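Local coordinates for piwi domain-containing protein (PDB 5THE) that probably binds RNA as the C-terminal lobe of a budding yeast Argonaute, whose two lobes both contribute to the selectivity of RNA target cleavage, at residues Gly60-Met64 against Ser482-Val486; Ala81-Ala87 against Ile187-Arg193; Phe351-Val355 against Trp455-Asp459. All coordinates share one frame; numbering follows the deposited sequence.

In the fold
The three contacts lie at separate places in the C-terminal lobe. Interaction 1 joins two loops 418 residues apart in the chain, 60-64 and 482-486. The other two form in the sequence between those loops. Interaction 2 comes first and pairs strands 77-85 and 185-191 in the parallel sheet of the MID domain. Interaction 3 follows and packs helix 351-373 on strand 452-459 in the PIWI domain. Centre to centre, interaction 1 is about 28 Å from interaction 2 and about 31 Å from interaction 3. Interactions 2 and 3 are about 44 Å apart, on opposite sides of the chain's centre. Interactions 1 and 2 both reach the RNA, while interaction 3 lies about 17 Å from it at the nearest atoms.

Interaction 1 (Gly60-Met64 against Ser482-Val486); sequences GNWNM and STTSV. With nucleotides of chain B.
The indole of W62 lies over the backbone of T483 and T484. On one face the carbonyl oxygen of T483 sits over the ring centre, with T483 O 3.2 Å from W62 CD2. T484 N is over the same ring, nearer its rim. T483 CB makes a CH-pi contact, 3.8 Å from the centroid of the five-membered ring of W62. Elsewhere around the indole, H247 meets it edge-to-face and F39 meets it at a steep angle. The CG of W62 stands between the backbone N and the carbonyl carbon (chi1 61°), which folds the indole back over the partner loop.

The same T483 O accepts a bond from W62 N at 2.8 Å. The donor comes nearly head-on to the C=O. N61 and T484 form a single beta bridge, and on its other side S485 N donates to G60 O over 2.9 Å, from above the carbonyl plane. G60 has a phi of 66°, which favours glycine. S485 OG is 3.4 Å from G60 CA, on the side where a side chain would begin, and bonds to S441 O. Water 1 links G60 O to S485 O, and water 2 links W62 O to T483 OG1.

T484 CB points away from 60-64 overall, and T484 OG1 is hydrogen-bonded to O2' of A4 of chain B over 2.7 Å and to S482 OG. No charged side chain takes part. A deoxyribose could not make this bond, which is consistent with a preference for RNA, and contact with the ribose fits recognition independent of base identity at A4.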
loop_
_atom_site.group_PDB
_atom_site.type_symbol
_atom_site.label_atom_id
_atom_site.label_comp_id
_atom_site.label_asym_id
_atom_site.label_seq_id
_atom_site.Cartn_x
_atom_site.Cartn_y
_atom_site.Cartn_z
ATOM N N GLY A 60 -1.691 4.998 17.037
ATOM C CA GLY A 60 -1.590 4.987 15.587
ATOM C C GLY A 60 -0.711 6.086 15.038
ATOM O O GLY A 60 -0.939 6.562 13.925
ATOM N N ASN A 61 0.301 6.509 15.792
ATOM C CA ASN A 61 1.045 7.718 15.435
ATOM C C ASN A 61 2.333 7.655 16.257
ATOM O O ASN A 61 2.378 8.139 17.383
ATOM C CB ASN A 61 0.247 8.978 15.747
ATOM C CG ASN A 61 0.978 10.275 15.368
ATOM O OD1 ASN A 61 0.792 11.300 16.004
ATOM N ND2 ASN A 61 1.794 10.228 14.374
ATOM N N TRP A 62 3.356 7.035 15.689
ATOM C CA TRP A 62 4.624 6.883 16.399
ATOM C C TRP A 62 5.723 7.503 15.539
ATOM O O TRP A 62 5.452 8.166 14.539
ATOM C CB TRP A 62 4.889 5.405 16.731
ATOM C CG TRP A 62 4.996 4.534 15.502
ATOM C CD1 TRP A 62 6.138 4.198 14.822
ATOM C CD2 TRP A 62 3.914 3.918 14.794
ATOM N NE1 TRP A 62 5.826 3.407 13.738
ATOM C CE2 TRP A 62 4.470 3.222 13.698
ATOM C CE3 TRP A 62 2.525 3.896 14.975
ATOM C CZ2 TRP A 62 3.692 2.505 12.802
ATOM C CZ3 TRP A 62 1.752 3.181 14.079
ATOM C CH2 TRP A 62 2.336 2.498 13.005
ATOM N N ASN A 63 6.971 7.300 15.947
ATOM C CA ASN A 63 8.092 7.714 15.120
ATOM C C ASN A 63 9.227 6.726 15.340
ATOM O O ASN A 63 9.220 5.939 16.289
ATOM C CB ASN A 63 8.522 9.147 15.430
ATOM C CG ASN A 63 9.093 9.279 16.800
ATOM O OD1 ASN A 63 10.279 9.068 17.002
ATOM N ND2 ASN A 63 8.250 9.604 17.765
ATOM N N MET A 64 10.201 6.767 14.435
ATOM C CA MET A 64 11.278 5.785 14.429
ATOM C C MET A 64 12.405 6.112 15.399
ATOM O O MET A 64 13.262 5.256 15.611
ATOM C CB MET A 64 11.843 5.638 13.008
ATOM C CG MET A 64 11.009 4.743 12.108
ATOM S SD MET A 64 10.671 3.149 12.892
ATOM C CE MET A 64 12.282 2.342 12.893
ATOM N N SER A 482 4.742 4.564 6.404
ATOM C CA SER A 482 4.355 5.602 7.340
ATOM C C SER A 482 4.522 5.084 8.757
ATOM O O SER A 482 4.549 3.876 8.998
ATOM C CB SER A 482 2.914 6.074 7.103
ATOM O OG SER A 482 1.990 5.123 7.599
ATOM N N THR A 483 4.666 6.019 9.697
ATOM C CA THR A 483 4.711 5.692 11.123
ATOM C C THR A 483 3.369 5.969 11.774
ATOM O O THR A 483 3.277 6.422 12.916
ATOM C CB THR A 483 5.832 6.468 11.807
ATOM O OG1 THR A 483 5.671 7.875 11.558
ATOM C CG2 THR A 483 7.177 6.024 11.237
ATOM N N THR A 484 2.295 5.730 11.020
ATOM C CA THR A 484 0.946 5.994 11.485
ATOM C C THR A 484 0.080 4.816 11.095
ATOM O O THR A 484 0.413 4.073 10.171
ATOM C CB THR A 484 0.369 7.262 10.854
ATOM O OG1 THR A 484 0.326 7.071 9.438
ATOM C CG2 THR A 484 1.238 8.510 11.189
ATOM N N SER A 485 -1.043 4.653 11.795
ATOM C CA SER A 485 -2.118 3.830 11.258
ATOM C C SER A 485 -2.835 4.628 10.168
ATOM O O SER A 485 -3.178 5.800 10.365
ATOM C CB SER A 485 -3.087 3.392 12.356
ATOM O OG SER A 485 -3.683 4.503 13.008
ATOM N N VAL A 486 -3.028 4.009 9.005
ATOM C CA VAL A 486 -3.647 4.706 7.881
ATOM C C VAL A 486 -5.148 4.447 7.858
ATOM O O VAL A 486 -5.681 3.692 8.683
ATOM C CB VAL A 486 -2.973 4.309 6.557
ATOM C CG1 VAL A 486 -1.538 4.822 6.549
ATOM C CG2 VAL A 486 -3.001 2.796 6.374
ATOM P P A B 4 1.559 8.574 2.638
ATOM O OP1 A B 4 1.502 7.298 1.877
ATOM O OP2 A B 4 1.592 9.877 1.965
ATOM O "O5'" A B 4 0.357 8.579 3.679
ATOM C "C5'" A B 4 0.319 7.615 4.716
ATOM C "C4'" A B 4 0.029 8.239 6.052
ATOM O "O4'" A B 4 1.087 9.151 6.422
ATOM C "C3'" A B 4 -1.233 9.074 6.139
ATOM O "O3'" A B 4 -2.373 8.256 6.292
ATOM C "C2'" A B 4 -0.941 9.969 7.339
ATOM O "O2'" A B 4 -1.100 9.242 8.553
ATOM C "C1'" A B 4 0.557 10.234 7.143
ATOM N N9 A B 4 0.801 11.440 6.343
ATOM C C8 A B 4 0.667 11.567 4.984
ATOM N N7 A B 4 0.955 12.762 4.532
ATOM C C5 A B 4 1.307 13.457 5.675
ATOM C C6 A B 4 1.723 14.771 5.843
ATOM N N6 A B 4 1.827 15.605 4.802
ATOM N N1 A B 4 2.015 15.172 7.102
ATOM C C2 A B 4 1.894 14.283 8.112
ATOM N N3 A B 4 1.515 13.002 8.076
ATOM C C4 A B 4 1.224 12.661 6.807
ATOM P P A B 5 -3.677 8.454 5.385
ATOM O OP1 A B 5 -4.571 7.331 5.785
ATOM O OP2 A B 5 -3.283 8.653 3.975
ATOM O "O5'" A B 5 -4.331 9.775 5.965
ATOM C "C5'" A B 5 -4.730 9.829 7.324
ATOM C "C4'" A B 5 -4.908 11.252 7.782
ATOM O "O4'" A B 5 -3.643 11.952 7.696
ATOM C "C3'" A B 5 -5.861 12.089 6.943
ATOM O "O3'" A B 5 -7.197 11.900 7.349
ATOM C "C2'" A B 5 -5.354 13.509 7.166
ATOM O "O2'" A B 5 -5.808 14.011 8.413
ATOM C "C1'" A B 5 -3.850 13.283 7.288
ATOM N N9 A B 5 -3.160 13.484 6.011
ATOM C C8 A B 5 -2.971 12.596 4.979
ATOM N N7 A B 5 -2.300 13.122 3.980
ATOM C C5 A B 5 -2.048 14.423 4.394
ATOM C C6 A B 5 -1.374 15.484 3.783
ATOM N N6 A B 5 -0.827 15.372 2.572
ATOM N N1 A B 5 -1.299 16.654 4.473
ATOM C C2 A B 5 -1.865 16.735 5.694
ATOM N N3 A B 5 -2.525 15.795 6.376
ATOM C C4 A B 5 -2.575 14.664 5.648
HETATM O O HOH W 1 -2.846 7.545 12.212
HETATM O O HOH W 2 4.050 9.608 13.038
#

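Interaction 2 (Ala81-Ala87 against Ile187-Arg193); sequences AIFINNA and ILYVLRR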
loop_
_atom_site.group_PDB
_atom_site.type_symbol
_atom_site.label_atom_id
_atom_site.label_comp_id
_atom_site.label_asym_id
_atom_site.label_seq_id
_atom_site.Cartn_x
_atom_site.Cartn_y
_atom_site.Cartn_z
ATOM N N ALA A 81 23.221 8.727 -6.673
ATOM C CA ALA A 81 22.343 9.850 -6.931
ATOM C C ALA A 81 22.422 10.231 -8.405
ATOM O O ALA A 81 23.511 10.331 -8.976
ATOM C CB ALA A 81 22.724 11.037 -6.045
ATOM N N ILE A 82 21.268 10.429 -9.022
ATOM C CA ILE A 82 21.177 10.935 -10.385
ATOM C C ILE A 82 20.318 12.185 -10.323
ATOM O O ILE A 82 19.124 12.113 -10.010
ATOM C CB ILE A 82 20.587 9.899 -11.351
ATOM C CG1 ILE A 82 21.484 8.655 -11.406
ATOM C CG2 ILE A 82 20.385 10.520 -12.750
ATOM C CD1 ILE A 82 20.951 7.555 -12.330
ATOM N N PHE A 83 20.931 13.334 -10.579
ATOM C CA PHE A 83 20.219 14.604 -10.536
ATOM C C PHE A 83 19.524 14.811 -11.876
ATOM O O PHE A 83 20.179 14.966 -12.912
ATOM C CB PHE A 83 21.182 15.748 -10.224
ATOM C CG PHE A 83 20.496 17.041 -9.881
ATOM C CD1 PHE A 83 20.110 17.925 -10.875
ATOM C CD2 PHE A 83 20.241 17.373 -8.566
ATOM C CE1 PHE A 83 19.470 19.114 -10.563
ATOM C CE2 PHE A 83 19.607 18.566 -8.247
ATOM C CZ PHE A 83 19.219 19.432 -9.250
ATOM N N ILE A 84 18.197 14.796 -11.861
ATOM C CA ILE A 84 17.407 15.009 -13.068
ATOM C C ILE A 84 17.126 16.507 -13.132
ATOM O O ILE A 84 16.312 17.035 -12.373
ATOM C CB ILE A 84 16.124 14.182 -13.058
ATOM C CG1 ILE A 84 16.466 12.688 -12.888
ATOM C CG2 ILE A 84 15.327 14.433 -14.350
ATOM C CD1 ILE A 84 17.247 12.038 -14.080
ATOM N N ASN A 85 17.839 17.203 -14.016
ATOM C CA ASN A 85 17.688 18.649 -14.121
ATOM C C ASN A 85 16.519 18.944 -15.060
ATOM O O ASN A 85 16.689 19.198 -16.255
ATOM C CB ASN A 85 18.980 19.280 -14.620
ATOM C CG ASN A 85 18.886 20.785 -14.682
ATOM O OD1 ASN A 85 18.235 21.393 -13.844
ATOM N ND2 ASN A 85 19.536 21.395 -15.673
ATOM N N ASN A 86 15.300 18.884 -14.519
ATOM C CA ASN A 86 14.125 19.125 -15.357
ATOM C C ASN A 86 13.740 20.610 -15.347
ATOM O O ASN A 86 12.624 20.998 -15.023
ATOM C CB ASN A 86 12.961 18.218 -14.950
ATOM C CG ASN A 86 12.615 18.315 -13.465
ATOM O OD1 ASN A 86 13.470 18.597 -12.633
ATOM N ND2 ASN A 86 11.351 18.068 -13.136
ATOM N N ALA A 87 14.717 21.440 -15.736
ATOM C CA ALA A 87 14.527 22.854 -16.038
ATOM C C ALA A 87 15.384 23.201 -17.253
ATOM O O ALA A 87 16.187 22.384 -17.719
ATOM C CB ALA A 87 14.899 23.743 -14.850
ATOM N N ILE A 187 19.204 3.425 -7.014
ATOM C CA ILE A 187 19.238 4.723 -7.668
ATOM C C ILE A 187 18.393 5.716 -6.884
ATOM O O ILE A 187 17.237 5.437 -6.559
ATOM C CB ILE A 187 18.738 4.633 -9.113
ATOM C CG1 ILE A 187 19.713 3.840 -9.969
ATOM C CG2 ILE A 187 18.558 6.044 -9.679
ATOM C CD1 ILE A 187 19.081 3.382 -11.240
ATOM N N LEU A 188 18.952 6.891 -6.623
ATOM C CA LEU A 188 18.199 8.009 -6.057
ATOM C C LEU A 188 18.086 9.093 -7.122
ATOM O O LEU A 188 19.066 9.775 -7.434
ATOM C CB LEU A 188 18.866 8.537 -4.789
ATOM C CG LEU A 188 18.199 9.763 -4.169
ATOM C CD1 LEU A 188 16.732 9.469 -3.812
ATOM C CD2 LEU A 188 18.994 10.236 -2.949
ATOM N N TYR A 189 16.907 9.231 -7.708
ATOM C CA TYR A 189 16.668 10.332 -8.627
ATOM C C TYR A 189 16.387 11.591 -7.811
ATOM O O TYR A 189 15.466 11.609 -6.985
ATOM C CB TYR A 189 15.500 10.011 -9.553
ATOM C CG TYR A 189 15.792 8.950 -10.581
ATOM C CD1 TYR A 189 16.806 9.127 -11.521
ATOM C CD2 TYR A 189 15.019 7.789 -10.655
ATOM C CE1 TYR A 189 17.064 8.168 -12.476
ATOM C CE2 TYR A 189 15.278 6.816 -11.613
ATOM C CZ TYR A 189 16.304 7.013 -12.522
ATOM O OH TYR A 189 16.574 6.059 -13.482
ATOM N N VAL A 190 17.188 12.630 -8.025
ATOM C CA VAL A 190 17.025 13.910 -7.340
ATOM C C VAL A 190 16.460 14.888 -8.360
ATOM O O VAL A 190 17.161 15.296 -9.296
ATOM C CB VAL A 190 18.348 14.412 -6.753
ATOM C CG1 VAL A 190 18.163 15.755 -6.057
ATOM C CG2 VAL A 190 18.910 13.372 -5.763
ATOM N N LEU A 191 15.195 15.261 -8.191
ATOM C CA LEU A 191 14.498 16.069 -9.195
ATOM C C LEU A 191 14.711 17.547 -8.920
ATOM O O LEU A 191 14.427 18.023 -7.817
ATOM C CB LEU A 191 13.000 15.764 -9.207
ATOM C CG LEU A 191 12.653 14.281 -9.197
ATOM C CD1 LEU A 191 11.155 14.104 -9.126
ATOM C CD2 LEU A 191 13.227 13.583 -10.421
ATOM N N ARG A 192 15.187 18.282 -9.928
ATOM C CA ARG A 192 15.365 19.720 -9.743
ATOM C C ARG A 192 14.037 20.416 -9.452
ATOM O O ARG A 192 13.976 21.329 -8.621
ATOM C CB ARG A 192 16.033 20.333 -10.974
ATOM C CG ARG A 192 16.081 21.862 -10.950
ATOM C CD ARG A 192 17.508 22.359 -11.007
ATOM N NE ARG A 192 17.610 23.814 -10.977
ATOM C CZ ARG A 192 17.882 24.571 -12.033
ATOM N NH1 ARG A 192 18.077 24.026 -13.227
ATOM N NH2 ARG A 192 17.960 25.883 -11.896
ATOM N N ARG A 193 12.961 20.006 -10.121
ATOM C CA ARG A 193 11.648 20.602 -9.905
ATOM C C ARG A 193 10.651 19.498 -9.580
ATOM O O ARG A 193 10.615 18.475 -10.272
ATOM C CB ARG A 193 11.179 21.404 -11.145
ATOM C CG ARG A 193 12.239 22.357 -11.766
ATOM C CD ARG A 193 12.248 23.770 -11.160
ATOM N NE ARG A 193 11.402 24.711 -11.905
ATOM C CZ ARG A 193 11.808 25.888 -12.385
ATOM N NH1 ARG A 193 13.057 26.296 -12.198
ATOM N NH2 ARG A 193 10.960 26.664 -13.048
#
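I82 and I84 lie beside Y189 and L191 on one face of two parallel strands. Four backbone bonds run from the two isoleucines to L188, V190 and R192. I82 N donates to L188 O over 2.8 Å, and I82 O accepts from V190 N. I84 N donates to V190 O, and I84 O accepts from R192 N. Both isoleucines thus have N and O satisfied.

Past the last rung the side chains take over. R192 NH1 donates to N85 OD1 over 2.7 Å. The oxygen lies at the guanidinium edge, in its plane, and the donor is on a lone pair of the amide. The two flat groups are nearly coplanar, 26° apart. T89 O accepts from both R192 NH1 and N85 ND2, and N127 OD1 takes a further bond from N85 ND2. N86 grips the backbone of R193 with both ends of its amide: its OD1 accepts from R193 N over 2.9 Å, and its ND2 donates to R193 O over 3.0 Å. A chi1 of 54° swings this amide back to the partner chain. N86 ND2 also bonds to D196. With an alanine in place of N86, R193 N and R193 O would probably lose these mates, D196 a donor, and the chain just after strand 185-191 would be less firmly held.

F83 CD2 rests 3.6 Å from V190 CG1, and Y189 CD1 lies 3.8 Å from I84 CG1. Y189 OH is hydrogen-bonded to T207 OG1. L191 packs on a uracil base of the bound RNA. The pair belongs to the Rossmann-like parallel sheet of the MID domain. Strands 124-127 and 215-219 continue it beyond strands 77-85 and 185-191. Helix 95-111 covers the A81, F83 and L188 face, and helix 169-179 covers the face of I82 and Y189.

Interaction 3 (Phe351-Val355 against Trp455-Asp459); sequences FSQVV and WCLYD
F351, V354 and V355 at the start of helix 351-373 pack on W455, L457 and Y458 of strand 452-459. This is a helix-on-sheet contact in the RNase H-like fold of the PIWI domain. The axes of the two short segments come within 8.5 Å and run in roughly the same direction, 33° apart. No hydrogen bond crosses the contact.

Aromatic contact holds one end. The edge of F351 points at the face of W455 in a T-shaped pair, with planes at 62° and ring centroids 4.6 Å apart, counting the five-membered ring of W455. F351 CE2 is the leading atom, 3.3 Å from W455 CD2. Beyond this pair, W455 also meets the ring of H453.

A CH-pi contact comes next. L457 CD2 lies over one face of the F351 ring, 3.8 Å from its centroid. F351 therefore offers its edge to the indole and a face to the leucine. A387 of strand 383-389 also touches both F351 and L457.

The rest is aliphatic. The other methyl of L457 meets the helix one turn on, with L457 CD1 3.8 Å from V354 CG1. V355 CG2 touches L457 CB at 3.7 Å. L457 and Y458 together face C385 in a classic beta bulge. Both of these consecutive residues point toward the helix, and the two methyls of V355 divide between them. With V355 CG1 opposite its backbone N (chi1 -177°), that methyl reaches the tyrosine ring, and V355 CG1 stops 3.5 Å from Y458 CD1.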
loop_
_atom_site.group_PDB
_atom_site.type_symbol
_atom_site.label_atom_id
_atom_site.label_comp_id
_atom_site.label_asym_id
_atom_site.label_seq_id
_atom_site.Cartn_x
_atom_site.Cartn_y
_atom_site.Cartn_z
ATOM N N PHE A 351 -21.550 -4.507 -6.020
ATOM C CA PHE A 351 -21.173 -5.544 -5.059
ATOM C C PHE A 351 -21.536 -6.933 -5.567
ATOM O O PHE A 351 -20.749 -7.879 -5.436
ATOM C CB PHE A 351 -21.860 -5.305 -3.711
ATOM C CG PHE A 351 -21.272 -4.183 -2.908
ATOM C CD1 PHE A 351 -20.125 -3.526 -3.328
ATOM C CD2 PHE A 351 -21.869 -3.791 -1.715
ATOM C CE1 PHE A 351 -19.588 -2.498 -2.568
ATOM C CE2 PHE A 351 -21.336 -2.763 -0.948
ATOM C CZ PHE A 351 -20.197 -2.120 -1.371
ATOM N N SER A 352 -22.738 -7.075 -6.133
ATOM C CA SER A 352 -23.188 -8.382 -6.590
ATOM C C SER A 352 -22.261 -8.930 -7.670
ATOM O O SER A 352 -21.958 -10.134 -7.700
ATOM C CB SER A 352 -24.626 -8.278 -7.101
ATOM O OG SER A 352 -25.203 -9.567 -7.206
ATOM N N GLN A 353 -21.779 -8.048 -8.545
ATOM C CA GLN A 353 -20.858 -8.446 -9.600
ATOM C C GLN A 353 -19.467 -8.749 -9.053
ATOM O O GLN A 353 -18.782 -9.638 -9.565
ATOM C CB GLN A 353 -20.801 -7.353 -10.670
ATOM C CG GLN A 353 -22.056 -7.298 -11.516
ATOM C CD GLN A 353 -22.390 -8.662 -12.109
ATOM O OE1 GLN A 353 -23.220 -9.402 -11.570
ATOM N NE2 GLN A 353 -21.729 -9.010 -13.208
ATOM N N VAL A 354 -19.033 -8.029 -8.014
ATOM C CA VAL A 354 -17.770 -8.378 -7.359
ATOM C C VAL A 354 -17.799 -9.827 -6.889
ATOM O O VAL A 354 -16.837 -10.585 -7.072
ATOM C CB VAL A 354 -17.470 -7.420 -6.188
ATOM C CG1 VAL A 354 -16.315 -7.970 -5.349
ATOM C CG2 VAL A 354 -17.152 -6.001 -6.704
ATOM N N VAL A 355 -18.903 -10.249 -6.281
ATOM C CA VAL A 355 -18.958 -11.635 -5.825
ATOM C C VAL A 355 -19.139 -12.577 -7.013
ATOM O O VAL A 355 -18.369 -13.527 -7.192
ATOM C CB VAL A 355 -20.059 -11.816 -4.770
ATOM C CG1 VAL A 355 -20.052 -13.239 -4.248
ATOM C CG2 VAL A 355 -19.832 -10.841 -3.608
ATOM N N TRP A 455 -17.501 -3.450 3.708
ATOM C CA TRP A 455 -18.535 -4.459 3.542
ATOM C C TRP A 455 -17.879 -5.824 3.419
ATOM O O TRP A 455 -16.999 -6.012 2.581
ATOM C CB TRP A 455 -19.389 -4.180 2.305
ATOM C CG TRP A 455 -19.965 -2.786 2.242
ATOM C CD1 TRP A 455 -19.277 -1.602 2.057
ATOM C CD2 TRP A 455 -21.341 -2.438 2.315
ATOM N NE1 TRP A 455 -20.154 -0.541 2.027
ATOM C CE2 TRP A 455 -21.429 -1.028 2.177
ATOM C CE3 TRP A 455 -22.515 -3.177 2.479
ATOM C CZ2 TRP A 455 -22.643 -0.350 2.212
ATOM C CZ3 TRP A 455 -23.727 -2.496 2.511
ATOM C CH2 TRP A 455 -23.780 -1.095 2.377
ATOM N N CYS A 456 -18.306 -6.776 4.240
ATOM C CA CYS A 456 -18.002 -8.167 3.943
ATOM C C CYS A 456 -19.008 -8.635 2.893
ATOM O O CYS A 456 -20.202 -8.765 3.185
ATOM C CB CYS A 456 -18.065 -9.036 5.192
ATOM S SG CYS A 456 -17.688 -10.783 4.803
ATOM N N LEU A 457 -18.534 -8.862 1.669
ATOM C CA LEU A 457 -19.391 -9.275 0.565
ATOM C C LEU A 457 -19.475 -10.788 0.423
ATOM O O LEU A 457 -20.424 -11.296 -0.191
ATOM C CB LEU A 457 -18.873 -8.684 -0.748
ATOM C CG LEU A 457 -18.728 -7.159 -0.867
ATOM C CD1 LEU A 457 -18.299 -6.764 -2.282
ATOM C CD2 LEU A 457 -20.024 -6.476 -0.503
ATOM N N TYR A 458 -18.508 -11.520 0.971
ATOM C CA TYR A 458 -18.460 -12.964 0.793
ATOM C C TYR A 458 -17.550 -13.534 1.860
ATOM O O TYR A 458 -16.502 -12.965 2.143
ATOM C CB TYR A 458 -17.933 -13.355 -0.587
ATOM C CG TYR A 458 -18.342 -14.744 -1.020
ATOM C CD1 TYR A 458 -19.673 -15.028 -1.293
ATOM C CD2 TYR A 458 -17.401 -15.773 -1.182
ATOM C CE1 TYR A 458 -20.072 -16.297 -1.713
ATOM C CE2 TYR A 458 -17.794 -17.057 -1.608
ATOM C CZ TYR A 458 -19.138 -17.301 -1.869
ATOM O OH TYR A 458 -19.585 -18.538 -2.289
ATOM N N ASP A 459 -17.941 -14.653 2.451
ATOM C CA ASP A 459 -17.140 -15.172 3.548
ATOM C C ASP A 459 -17.371 -16.678 3.643
ATOM O O ASP A 459 -18.439 -17.116 4.074
ATOM C CB ASP A 459 -17.483 -14.459 4.858
ATOM C CG ASP A 459 -16.805 -15.060 6.027
ATOM O OD1 ASP A 459 -17.452 -15.224 7.074
ATOM O OD2 ASP A 459 -15.616 -15.378 5.891
#